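Local structure of ALDH21) (Physcomitrella patens subsp. patens, 5N5S) at residues 56-61 with 216-221; 68-73 with 241-246. The protein probably oxidises D-glyceraldehyde 3-phosphate to 3-phosphoglycerate without phosphorylation, reducing NADP(+) to NADPH, as a member of the aldehyde dehydrogenase family. All coordinates share one frame; numbering follows the deposited sequence.

Interaction 1: residues 56-61 with 216-221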
# COMPACT_ATOMS: atom_id res chain seq x y z
N LEU B 56 36.95 21.53 -23.39
CA LEU B 56 36.07 20.75 -24.25
C LEU B 56 35.11 21.77 -24.85
O LEU B 56 34.46 22.52 -24.12
CB LEU B 56 35.31 19.68 -23.43
CG LEU B 56 34.26 18.84 -24.18
CD1 LEU B 56 34.57 17.36 -24.07
CD2 LEU B 56 32.86 19.11 -23.66
N ASP B 57 35.06 21.83 -26.19
CA ASP B 57 34.19 22.77 -26.88
C ASP B 57 32.76 22.24 -27.02
O ASP B 57 32.56 21.06 -27.32
CB ASP B 57 34.77 23.16 -28.25
CG ASP B 57 36.08 23.93 -28.18
OD1 ASP B 57 36.18 24.86 -27.34
OD2 ASP B 57 36.98 23.63 -28.99
N VAL B 58 31.78 23.13 -26.79
CA VAL B 58 30.36 22.85 -26.92
C VAL B 58 29.85 23.76 -28.05
O VAL B 58 29.96 24.99 -27.95
CB VAL B 58 29.59 23.03 -25.58
CG1 VAL B 58 28.11 22.71 -25.75
CG2 VAL B 58 30.20 22.17 -24.48
N THR B 59 29.34 23.16 -29.13
CA THR B 59 28.88 23.90 -30.30
C THR B 59 27.38 24.19 -30.28
O THR B 59 26.61 23.42 -29.71
CB THR B 59 29.27 23.18 -31.60
OG1 THR B 59 28.75 21.85 -31.58
CG2 THR B 59 30.78 23.16 -31.84
N ASN B 60 26.98 25.29 -30.93
CA ASN B 60 25.58 25.67 -31.14
C ASN B 60 25.17 24.72 -32.27
O ASN B 60 25.71 24.84 -33.37
CB ASN B 60 25.52 27.15 -31.56
CG ASN B 60 24.15 27.72 -31.86
OD1 ASN B 60 23.35 27.15 -32.62
ND2 ASN B 60 23.88 28.91 -31.34
N LYS B 61 24.31 23.72 -31.99
CA LYS B 61 23.94 22.66 -32.96
C LYS B 61 23.26 23.15 -34.26
O LYS B 61 23.11 22.35 -35.19
CB LYS B 61 23.10 21.56 -32.30
CG LYS B 61 23.84 20.78 -31.20
CD LYS B 61 25.20 20.21 -31.61
CE LYS B 61 25.98 19.66 -30.44
NZ LYS B 61 26.28 20.70 -29.43
N ARG B 216 28.42 16.17 -25.83
CA ARG B 216 27.79 17.11 -26.76
C ARG B 216 26.79 18.05 -26.08
O ARG B 216 26.62 19.18 -26.54
CB ARG B 216 27.12 16.35 -27.92
CG ARG B 216 28.11 15.76 -28.93
CD ARG B 216 27.43 14.79 -29.89
NE ARG B 216 27.03 13.55 -29.21
CZ ARG B 216 26.32 12.58 -29.78
NH1 ARG B 216 25.93 12.69 -31.04
NH2 ARG B 216 25.99 11.50 -29.08
N THR B 217 26.12 17.58 -25.00
CA THR B 217 25.10 18.35 -24.27
C THR B 217 25.37 18.41 -22.73
O THR B 217 24.54 17.92 -21.95
CB THR B 217 23.68 17.82 -24.58
OG1 THR B 217 23.54 16.51 -24.02
CG2 THR B 217 23.33 17.82 -26.07
N PRO B 218 26.48 19.02 -22.24
CA PRO B 218 26.73 19.00 -20.79
C PRO B 218 26.21 20.17 -19.97
O PRO B 218 26.11 20.05 -18.75
CB PRO B 218 28.25 18.92 -20.71
CG PRO B 218 28.73 19.66 -21.94
CD PRO B 218 27.61 19.65 -22.96
N LEU B 219 25.94 21.32 -20.62
CA LEU B 219 25.53 22.60 -20.04
C LEU B 219 24.32 22.51 -19.12
O LEU B 219 24.33 23.13 -18.05
CB LEU B 219 25.30 23.64 -21.14
CG LEU B 219 26.50 24.48 -21.66
CD1 LEU B 219 27.75 23.64 -21.92
CD2 LEU B 219 26.13 25.18 -22.94
N SER B 220 23.28 21.74 -19.51
CA SER B 220 22.05 21.53 -18.73
C SER B 220 22.37 20.90 -17.39
O SER B 220 21.85 21.36 -16.36
CB SER B 220 21.06 20.67 -19.49
OG SER B 220 20.64 21.37 -20.64
N ALA B 221 23.25 19.88 -17.39
CA ALA B 221 23.71 19.18 -16.19
C ALA B 221 24.60 20.09 -15.33
O ALA B 221 24.59 19.97 -14.11
CB ALA B 221 24.46 17.92 -16.57
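V58 and R216 mark the closest backbone approach, 6.3 Å from CA to CA, where residues 58-61 run at 110° to residues 216-219, so the two chains meet crosswise and do not pair as strands. The setting is the Rossmann-type cofactor-binding domain of an aldehyde dehydrogenase: 56-59 belongs to the outermost strand of a small four-stranded mixed sheet, and 216-221 leads from the NADP(+) site into helix 219-229. V58 carries the apolar half of the contact. Its CG2 meets L219 CD1 tip to tip at 3.8 Å and reaches P218 CG at 3.9 Å, while CG1, placed anti to the backbone N (chi1 -179°), comes up against R216 O and the same leucine methyl. The polar half belongs to K61. Its chain, bent at the second and fourth torsions, curls back along its own segment, and NZ donates to T59 O at 2.8 Å and to R216 O at 3.3 Å. Both carbonyls receive the ammonium obliquely, the donor tilted 26° from each carbonyl plane. A third main-chain oxygen, that of E125 in helix 115-126, also accepts from NZ, so this buried charge is met by three carbonyl dipoles. With an alanine in place of K61, the carbonyls of T59, R216 and E125 would probably lose the donor they share, and a gap would be left beside the R216 backbone. The carboxylate of the same E125 accepts from L219 N and S220 OG. R216 turns its CB away from the strand, and what remains beside K61 is its aliphatic root, with R216 CB 4.3 Å from K61 CE.

Interaction 2: residues 68-73 with 241-246. With NAP (NADP nicotinamide-adenine-dinucleotide phosphate), chain G.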
# COMPACT_ATOMS: atom_id res chain seq x y z
N ALA B 68 30.26 27.48 -26.10
CA ALA B 68 30.64 27.26 -24.71
C ALA B 68 31.93 26.45 -24.58
O ALA B 68 32.24 25.63 -25.44
CB ALA B 68 29.52 26.57 -23.95
N LYS B 69 32.67 26.69 -23.48
CA LYS B 69 33.92 26.00 -23.15
C LYS B 69 33.77 25.35 -21.78
O LYS B 69 33.48 26.03 -20.79
CB LYS B 69 35.14 26.93 -23.24
CG LYS B 69 35.64 27.09 -24.67
CD LYS B 69 36.99 27.77 -24.74
CE LYS B 69 37.50 27.86 -26.15
NZ LYS B 69 38.84 28.51 -26.21
N VAL B 70 33.92 24.01 -21.74
CA VAL B 70 33.76 23.20 -20.53
C VAL B 70 35.09 22.53 -20.12
O VAL B 70 35.70 21.87 -20.96
CB VAL B 70 32.60 22.17 -20.73
CG1 VAL B 70 32.54 21.15 -19.60
CG2 VAL B 70 31.25 22.87 -20.89
N PRO B 71 35.55 22.66 -18.84
CA PRO B 71 36.80 21.98 -18.43
C PRO B 71 36.72 20.46 -18.57
O PRO B 71 35.70 19.86 -18.20
CB PRO B 71 36.97 22.40 -16.96
CG PRO B 71 36.10 23.60 -16.79
CD PRO B 71 34.95 23.39 -17.71
N GLN B 72 37.77 19.85 -19.15
CA GLN B 72 37.85 18.41 -19.36
C GLN B 72 38.38 17.74 -18.09
O GLN B 72 39.50 18.03 -17.67
CB GLN B 72 38.70 18.07 -20.60
CG GLN B 72 38.72 16.59 -20.99
CD GLN B 72 37.47 16.11 -21.71
OE1 GLN B 72 36.44 15.83 -21.10
NE2 GLN B 72 37.59 15.89 -23.01
N ALA B 73 37.55 16.88 -17.46
CA ALA B 73 37.89 16.17 -16.23
C ALA B 73 38.90 15.05 -16.51
O ALA B 73 38.87 14.43 -17.57
CB ALA B 73 36.63 15.61 -15.56
N ILE B 241 29.77 16.43 -11.14
CA ILE B 241 29.29 16.41 -12.52
C ILE B 241 30.51 16.52 -13.41
O ILE B 241 31.15 17.58 -13.47
CB ILE B 241 28.18 17.45 -12.82
CG1 ILE B 241 26.98 17.22 -11.88
CG2 ILE B 241 27.73 17.37 -14.30
CD1 ILE B 241 26.19 18.39 -11.53
N LEU B 242 30.88 15.39 -14.02
CA LEU B 242 32.10 15.31 -14.83
C LEU B 242 31.81 14.93 -16.29
O LEU B 242 31.75 13.75 -16.63
CB LEU B 242 33.14 14.37 -14.18
CG LEU B 242 33.35 14.47 -12.66
CD1 LEU B 242 34.04 13.25 -12.14
CD2 LEU B 242 34.12 15.73 -12.28
N PRO B 243 31.61 15.94 -17.17
CA PRO B 243 31.37 15.63 -18.59
C PRO B 243 32.68 15.24 -19.29
O PRO B 243 33.54 16.08 -19.55
CB PRO B 243 30.77 16.92 -19.16
CG PRO B 243 30.77 17.93 -18.03
CD PRO B 243 31.65 17.39 -16.95
N VAL B 244 32.85 13.92 -19.49
CA VAL B 244 34.02 13.32 -20.14
C VAL B 244 33.57 12.50 -21.33
O VAL B 244 32.40 12.11 -21.40
CB VAL B 244 34.92 12.48 -19.18
CG1 VAL B 244 35.72 13.38 -18.25
CG2 VAL B 244 34.13 11.43 -18.40
N SER B 245 34.48 12.25 -22.28
CA SER B 245 34.17 11.43 -23.44
C SER B 245 34.07 9.96 -22.99
O SER B 245 34.64 9.59 -21.95
CB SER B 245 35.23 11.60 -24.52
OG SER B 245 34.69 11.29 -25.79
N ARG B 246 33.34 9.14 -23.76
CA ARG B 246 33.10 7.71 -23.50
C ARG B 246 34.36 6.86 -23.28
O ARG B 246 34.31 5.87 -22.54
CB ARG B 246 32.21 7.10 -24.59
CG ARG B 246 32.68 7.26 -26.04
CD ARG B 246 31.59 6.81 -27.01
NE ARG B 246 30.43 7.71 -27.00
CZ ARG B 246 29.20 7.36 -27.34
NH1 ARG B 246 28.21 8.25 -27.28
NH2 ARG B 246 28.94 6.12 -27.72
PA NAP G . 24.73 6.82 -26.23
O1A NAP G . 24.74 5.36 -25.94
O2A NAP G . 25.62 7.22 -27.42
O5B NAP G . 25.32 7.66 -25.01
C5B NAP G . 24.70 7.89 -23.73
C4B NAP G . 25.78 8.25 -22.74
O4B NAP G . 26.69 7.13 -22.58
C3B NAP G . 26.66 9.46 -23.08
O3B NAP G . 26.87 10.24 -21.91
C2B NAP G . 27.95 8.82 -23.59
O2B NAP G . 29.13 9.65 -23.57
C1B NAP G . 28.03 7.59 -22.69
N9A NAP G . 28.89 6.46 -23.02
C8A NAP G . 28.99 5.81 -24.22
N7A NAP G . 29.80 4.78 -24.21
C5A NAP G . 30.26 4.74 -22.90
C6A NAP G . 31.14 3.87 -22.23
N6A NAP G . 31.71 2.80 -22.80
N1A NAP G . 31.39 4.11 -20.91
C2A NAP G . 30.79 5.15 -20.33
N3A NAP G . 29.94 6.04 -20.86
C4A NAP G . 29.72 5.78 -22.16
O3 NAP G . 23.34 7.55 -26.52
PN NAP G . 22.91 8.99 -27.06
O1N NAP G . 23.27 9.10 -28.49
O2N NAP G . 23.39 10.03 -26.12
O5D NAP G . 21.32 8.86 -26.96
C5D NAP G . 20.55 8.12 -27.94
C4D NAP G . 20.05 6.80 -27.41
O4D NAP G . 19.47 6.98 -26.09
C3D NAP G . 18.92 6.16 -28.23
O3D NAP G . 19.08 4.75 -28.33
C2D NAP G . 17.69 6.55 -27.41
O2D NAP G . 16.53 5.76 -27.62
C1D NAP G . 18.24 6.30 -25.98
N1N NAP G . 17.38 7.02 -24.94
C2N NAP G . 16.67 6.28 -23.98
C3N NAP G . 15.80 6.95 -23.13
C7N NAP G . 14.87 6.28 -22.14
O7N NAP G . 14.23 6.99 -21.32
N7N NAP G . 14.79 4.95 -22.14
C4N NAP G . 15.67 8.34 -23.26
C5N NAP G . 16.40 9.03 -24.22
C6N NAP G . 17.25 8.36 -25.04
P2B NAP G . 29.53 10.72 -24.70
O1X NAP G . 28.41 11.11 -25.63
O2X NAP G . 30.75 10.11 -25.43
O3X NAP G . 29.98 11.86 -23.79
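A73 CB packs against two side chains of the loop that follows strand 239-241, 3.6 Å from V244 CG1 and 4.0 Å from L242 CB. This loop leaves an edge strand of the parallel core of the Rossmann-type domain and reaches the NADP(+) site at R246; residues 68-71 are a strand of the small mixed sheet, and residues 70-73 and 242-245 run 91° apart. On the strand itself, V70 CG1 lies against P243 CG, the two side chains crossing obliquely. Q72, its CG anti to the backbone N (chi1 -174°) and its chain bent at chi2, brings the end of its side chain to the P243-V244 backbone.

Outside this first shell, I42 of strand 38-44 touches both V70 and P243, and P218 closes on the proline as well. V244 O accepts a hydrogen bond from K212 NZ, itself a cofactor ligand, which ties the packed loop to the nucleotide. Two residues on, R246 grips the NADP. Its backbone N and NE both donate to O2X of the 2'-phosphate, NE at 2.9 Å, a double hold on the group that distinguishes NADP from NAD. The guanidinium turns one face to the adenine, whose C8A stands 3.4 Å above the guanidinium plane, over its centre, while at the guanidinium edge NH1 bonds O2A in plane at 2.8 Å with an N-H...O angle of 159°.

Both contacts are buried and fasten the small mixed sheet to the NADP-binding core through neighbouring strands: 55-59 in interaction 1, 66-71 in interaction 2. Their centres lie 9 Å apart, and the strands are joined by probable backbone hydrogen bonds, L56 N to V70 O at 2.8 Å and V58 N to A68 O at 2.9 Å. L219 bridges them further, touching both V58 and V70. The chemistry differs: interaction 1 combines apolar packing with a buried lysine gripping main-chain carbonyls, whereas interaction 2 is mainly apolar between its segments and turns ionic only at its far end, where the 241-246 loop reaches the cofactor.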